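Side-chain contacts in amino acid amide racemase (Ochrobactrum anthropi, PDB 6GIO), which belongs to the class-III aminotransferase family of fold-type I enzymes and binds pyridoxal-5'-phosphate: residues S341-V346 with Q418-V423; A373-R378 with N394-M399. One frame throughout, in Å; residues are numbered along the deposited sequence.

How the contacts relate
Along the chain, strand 343-349 comes first and pairs with 352-357; helix 369-382, strand 384-389, strand 395-398 and helix 406-424 follow. Contact 2 brings strand 395-398 back against helix 369-382, closing a short loop of 15 residues between 373-378 and 394-399. Contact 1 closes the longer loop, from 341-346 to 418-423, and contact 2 is nested inside it. Both reach the same mixed sheet, contact 1 at one of its two edge strands, 343-349, and contact 2 further in, with centres about 10 Å apart. Their helices also meet directly: D422 OD2 and R378 NE form a salt bridge at 2.9 Å, and V423 CG2 packs on K374 O at 3.4 Å.

Contact 1: residues S341-V346 with Q418-V423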
loop_
_atom_site.group_PDB
_atom_site.type_symbol
_atom_site.label_atom_id
_atom_site.label_comp_id
_atom_site.label_asym_id
_atom_site.label_seq_id
_atom_site.Cartn_x
_atom_site.Cartn_y
_atom_site.Cartn_z
ATOM N N SER C 341 11.629 36.942 15.896
ATOM C CA SER C 341 10.324 37.010 16.557
ATOM C C SER C 341 9.254 36.164 15.809
ATOM O O SER C 341 8.228 35.806 16.400
ATOM C CB SER C 341 9.914 38.466 16.798
ATOM O OG SER C 341 9.870 39.140 15.571
ATOM N N ILE C 342 9.531 35.790 14.548
ATOM C CA ILE C 342 8.631 34.902 13.786
ATOM C C ILE C 342 8.451 33.516 14.439
ATOM O O ILE C 342 7.471 32.850 14.191
ATOM C CB ILE C 342 9.106 34.731 12.330
ATOM C CG1 ILE C 342 8.040 34.036 11.471
ATOM C CG2 ILE C 342 10.419 33.956 12.273
ATOM C CD1 ILE C 342 8.395 34.009 9.992
ATOM N N ILE C 343 9.396 33.091 15.265
ATOM C CA ILE C 343 9.285 31.816 15.951
ATOM C C ILE C 343 8.313 31.968 17.132
ATOM O O ILE C 343 8.687 32.391 18.218
ATOM C CB ILE C 343 10.669 31.324 16.415
ATOM C CG1 ILE C 343 11.585 31.147 15.206
ATOM C CG2 ILE C 343 10.545 30.011 17.215
ATOM C CD1 ILE C 343 13.027 30.870 15.577
ATOM N N GLY C 344 7.045 31.678 16.893
ATOM C CA GLY C 344 6.040 31.845 17.948
ATOM C C GLY C 344 5.993 30.726 18.968
ATOM O O GLY C 344 5.646 30.959 20.147
ATOM N N ASP C 345 6.311 29.500 18.543
ATOM C CA ASP C 345 6.235 28.331 19.444
ATOM C C ASP C 345 7.180 27.254 18.919
ATOM O O ASP C 345 7.460 27.181 17.719
ATOM C CB ASP C 345 4.801 27.794 19.464
ATOM C CG ASP C 345 4.495 26.882 20.660
ATOM O OD1 ASP C 345 5.186 26.928 21.698
ATOM O OD2 ASP C 345 3.504 26.132 20.554
ATOM N N VAL C 346 7.683 26.442 19.843
ATOM C CA VAL C 346 8.429 25.249 19.544
ATOM C C VAL C 346 7.751 24.204 20.397
ATOM O O VAL C 346 7.712 24.339 21.615
ATOM C CB VAL C 346 9.942 25.378 19.922
ATOM C CG1 VAL C 346 10.674 24.055 19.666
ATOM C CG2 VAL C 346 10.611 26.512 19.142
ATOM N N GLN C 418 20.020 30.636 10.280
ATOM C CA GLN C 418 20.464 31.392 9.120
ATOM C C GLN C 418 19.382 31.492 8.060
ATOM O O GLN C 418 19.254 32.533 7.390
ATOM C CB GLN C 418 21.723 30.744 8.534
ATOM C CG GLN C 418 22.376 31.600 7.444
ATOM C CD GLN C 418 22.980 32.876 8.001
ATOM O OE1 GLN C 418 22.791 33.966 7.468
ATOM N NE2 GLN C 418 23.683 32.743 9.093
ATOM N N ALA C 419 18.605 30.415 7.884
ATOM C CA ALA C 419 17.549 30.422 6.863
ATOM C C ALA C 419 16.412 31.435 7.200
ATOM O O ALA C 419 15.966 32.194 6.345
ATOM C CB ALA C 419 16.992 29.011 6.623
ATOM N N ILE C 420 15.963 31.432 8.452
ATOM C CA ILE C 420 14.930 32.385 8.931
ATOM C C ILE C 420 15.407 33.839 8.771
ATOM O O ILE C 420 14.665 34.695 8.297
ATOM C CB ILE C 420 14.583 32.131 10.404
ATOM C CG1 ILE C 420 13.882 30.780 10.542
ATOM C CG2 ILE C 420 13.661 33.211 10.909
ATOM C CD1 ILE C 420 13.630 30.303 11.952
ATOM N N GLY C 421 16.652 34.092 9.173
ATOM C CA GLY C 421 17.244 35.414 9.092
ATOM C C GLY C 421 17.341 35.864 7.667
ATOM O O GLY C 421 16.998 36.992 7.358
ATOM N N ASP C 422 17.799 34.986 6.782
ATOM C CA ASP C 422 17.998 35.370 5.370
ATOM C C ASP C 422 16.655 35.675 4.727
ATOM O O ASP C 422 16.553 36.549 3.886
ATOM C CB ASP C 422 18.691 34.261 4.571
ATOM C CG ASP C 422 20.156 34.060 4.968
ATOM O OD1 ASP C 422 20.715 34.896 5.674
ATOM O OD2 ASP C 422 20.760 33.058 4.557
ATOM N N VAL C 423 15.617 34.929 5.105
ATOM C CA VAL C 423 14.302 35.168 4.514
ATOM C C VAL C 423 13.674 36.483 5.033
ATOM O O VAL C 423 13.101 37.262 4.247
ATOM C CB VAL C 423 13.365 33.965 4.712
ATOM C CG1 VAL C 423 11.912 34.350 4.458
ATOM C CG2 VAL C 423 13.819 32.807 3.809
#
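I420 of helix 406-424 reaches two successive isoleucines, I342 just before strand 343-349 and I343 at its first position, one with each of its branches. Its short branch meets the short branch of I342, CG2 of I420 lying 3.6 Å from CG2 of I342. Its long branch ends at I343: CD1 of I420 is 3.7 Å from CD1 of I343 and 3.9 Å from CG1 of I343. The two long arms of I343 and I420 run roughly perpendicular, and the methyl of I420 rests against the last bond of I343. In I420 the methyl CG2 stands opposite the backbone N while CG1 lies beside that N (chi1 -67°), which aims CG2 at I342 and the long branch at I343. I342 is turned the other way, with CG1 opposite its N (chi1 -169°), and this leaves CG2 to face the helix. Further out, I342 leans on T371 of helix 369-382 and on L357, whereas I343 lies against L336 and S337 of helix 318-339. Backbone bonds of I342 to V358, just ahead of the strand, and of G344 and D345 to D356 anchor this part of the chain; the last two form a classic beta bulge. All three isoleucines are buried, and only aliphatic carbons meet across the contact, so it rests on dispersion and the exclusion of water, with no directional bond between the two segments.

Contact 2: residues A373-R378 with N394-M399; sequences AKIIYR and NVLEFM
L396 on strand 395-398 sets its two methyls against I375 and I376 of helix 369-382, one on each, a helix-on-sheet packing in the C-terminal small domain of the fold-type I architecture. The leucine points at the helix, with CG beside its backbone N and opposite the carbonyl carbon (chi1 -57°). CD1 of L396 lies 4.1 Å from CG2 of I375, and the two side chains cross at about a right angle. The I376 side chain instead runs past L396 in the opposite direction. I375 points toward the strand from its CA, but I376 starts off to one side and comes back: its chi2 of -61° folds the long branch over so that its end approaches the leucine. Around them, I376 also touches F386 and Y388 of strand 384-389, I375 touches L357 of strand 352-357 and V423 of helix 406-424, and L396 packs on L357, so strands 384-389 and 352-357 and helix 406-424 all border the interface. On the same strand, E397 OE1 makes a salt bridge with K241, a residue of the pyridoxal-5'-phosphate pocket. The closest approach between 373-378 and 394-399 is the methyl pair CD1 of I376 and CD2 of L396, 3.9 Å apart.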
loop_
_atom_site.group_PDB
_atom_site.type_symbol
_atom_site.label_atom_id
_atom_site.label_comp_id
_atom_site.label_asym_id
_atom_site.label_seq_id
_atom_site.Cartn_x
_atom_site.Cartn_y
_atom_site.Cartn_z
ATOM N N ALA C 373 7.678 28.672 2.968
ATOM C CA ALA C 373 8.340 27.998 1.824
ATOM C C ALA C 373 9.760 28.518 1.549
ATOM O O ALA C 373 10.637 27.745 1.208
ATOM C CB ALA C 373 7.488 28.088 0.548
ATOM N N LYS C 374 9.978 29.814 1.737
ATOM C CA LYS C 374 11.282 30.408 1.540
ATOM C C LYS C 374 12.244 29.932 2.585
ATOM O O LYS C 374 13.423 29.745 2.300
ATOM C CB LYS C 374 11.212 31.942 1.593
ATOM C CG LYS C 374 10.658 32.543 0.325
ATOM C CD LYS C 374 10.650 34.048 0.404
ATOM C CE LYS C 374 10.009 34.614 -0.845
ATOM N NZ LYS C 374 10.129 36.099 -0.894
ATOM N N ILE C 375 11.768 29.764 3.815
ATOM C CA ILE C 375 12.636 29.233 4.866
ATOM C C ILE C 375 13.113 27.794 4.527
ATOM O O ILE C 375 14.298 27.460 4.698
ATOM C CB ILE C 375 11.941 29.292 6.239
ATOM C CG1 ILE C 375 11.753 30.767 6.649
ATOM C CG2 ILE C 375 12.745 28.536 7.280
ATOM C CD1 ILE C 375 10.783 30.965 7.782
ATOM N N ILE C 376 12.208 26.944 4.042
ATOM C CA ILE C 376 12.585 25.577 3.610
ATOM C C ILE C 376 13.592 25.610 2.440
ATOM O O ILE C 376 14.567 24.850 2.408
ATOM C CB ILE C 376 11.367 24.767 3.099
ATOM C CG1 ILE C 376 10.232 24.717 4.121
ATOM C CG2 ILE C 376 11.784 23.365 2.746
ATOM C CD1 ILE C 376 10.580 24.070 5.424
ATOM N N TYR C 377 13.307 26.458 1.455
ATOM C CA TYR C 377 14.184 26.574 0.287
ATOM C C TYR C 377 15.578 27.055 0.670
ATOM O O TYR C 377 16.605 26.532 0.211
ATOM C CB TYR C 377 13.593 27.538 -0.717
ATOM C CG TYR C 377 14.485 27.734 -1.891
ATOM C CD1 TYR C 377 14.435 26.865 -2.960
ATOM C CD2 TYR C 377 15.374 28.799 -1.943
ATOM C CE1 TYR C 377 15.249 27.037 -4.060
ATOM C CE2 TYR C 377 16.194 28.983 -3.041
ATOM C CZ TYR C 377 16.127 28.090 -4.090
ATOM O OH TYR C 377 16.946 28.263 -5.170
ATOM N N ARG C 378 15.639 28.057 1.516
ATOM C CA ARG C 378 16.936 28.516 1.969
ATOM C C ARG C 378 17.626 27.471 2.846
ATOM O O ARG C 378 18.858 27.331 2.792
ATOM C CB ARG C 378 16.810 29.850 2.691
ATOM C CG ARG C 378 18.122 30.499 3.097
ATOM C CD ARG C 378 18.977 30.792 1.867
ATOM N NE ARG C 378 20.224 31.451 2.227
ATOM C CZ ARG C 378 21.280 31.548 1.413
ATOM N NH1 ARG C 378 21.251 31.004 0.199
ATOM N NH2 ARG C 378 22.371 32.148 1.829
ATOM N N ASN C 394 2.198 26.847 8.181
ATOM C CA ASN C 394 3.143 27.730 8.854
ATOM C C ASN C 394 3.973 27.052 9.972
ATOM O O ASN C 394 4.640 27.737 10.729
ATOM C CB ASN C 394 2.349 28.866 9.458
ATOM C CG ASN C 394 1.538 28.411 10.635
ATOM O OD1 ASN C 394 0.730 27.470 10.508
ATOM N ND2 ASN C 394 1.745 29.057 11.794
ATOM N N VAL C 395 3.886 25.725 10.120
ATOM C CA VAL C 395 4.632 25.009 11.160
ATOM C C VAL C 395 5.768 24.231 10.475
ATOM O O VAL C 395 5.503 23.270 9.736
ATOM C CB VAL C 395 3.751 23.990 11.950
ATOM C CG1 VAL C 395 4.536 23.424 13.116
ATOM C CG2 VAL C 395 2.489 24.603 12.493
ATOM N N LEU C 396 7.022 24.642 10.718
ATOM C CA LEU C 396 8.171 23.896 10.281
ATOM C C LEU C 396 8.136 22.574 11.014
ATOM O O LEU C 396 7.932 22.538 12.227
ATOM C CB LEU C 396 9.472 24.629 10.594
ATOM C CG LEU C 396 9.651 26.036 10.030
ATOM C CD1 LEU C 396 11.013 26.543 10.400
ATOM C CD2 LEU C 396 9.401 26.085 8.549
ATOM N N GLU C 397 8.328 21.492 10.263
ATOM C CA GLU C 397 8.354 20.128 10.806
ATOM C C GLU C 397 9.786 19.556 10.823
ATOM O O GLU C 397 10.508 19.613 9.802
ATOM C CB GLU C 397 7.470 19.197 9.951
ATOM C CG GLU C 397 7.639 17.733 10.334
ATOM C CD GLU C 397 6.594 16.826 9.723
ATOM O OE1 GLU C 397 6.870 16.139 8.734
ATOM O OE2 GLU C 397 5.497 16.771 10.262
ATOM N N PHE C 398 10.178 19.023 11.978
ATOM C CA PHE C 398 11.472 18.348 12.155
ATOM C C PHE C 398 11.211 16.949 12.689
ATOM O O PHE C 398 10.765 16.761 13.848
ATOM C CB PHE C 398 12.402 19.137 13.082
ATOM C CG PHE C 398 12.709 20.526 12.574
ATOM C CD1 PHE C 398 13.549 20.717 11.500
ATOM C CD2 PHE C 398 12.109 21.621 13.130
ATOM C CE1 PHE C 398 13.804 21.994 10.983
ATOM C CE2 PHE C 398 12.363 22.899 12.629
ATOM C CZ PHE C 398 13.214 23.092 11.555
ATOM N N MET C 399 11.448 15.975 11.818
ATOM C CA MET C 399 11.241 14.554 12.108
ATOM C C MET C 399 12.510 13.818 11.741
ATOM O O MET C 399 12.486 12.945 10.900
ATOM C CB MET C 399 10.073 14.031 11.249
ATOM C CG MET C 399 8.732 14.623 11.673
ATOM S SD MET C 399 8.105 13.830 13.172
ATOM C CE MET C 399 7.695 12.212 12.568
#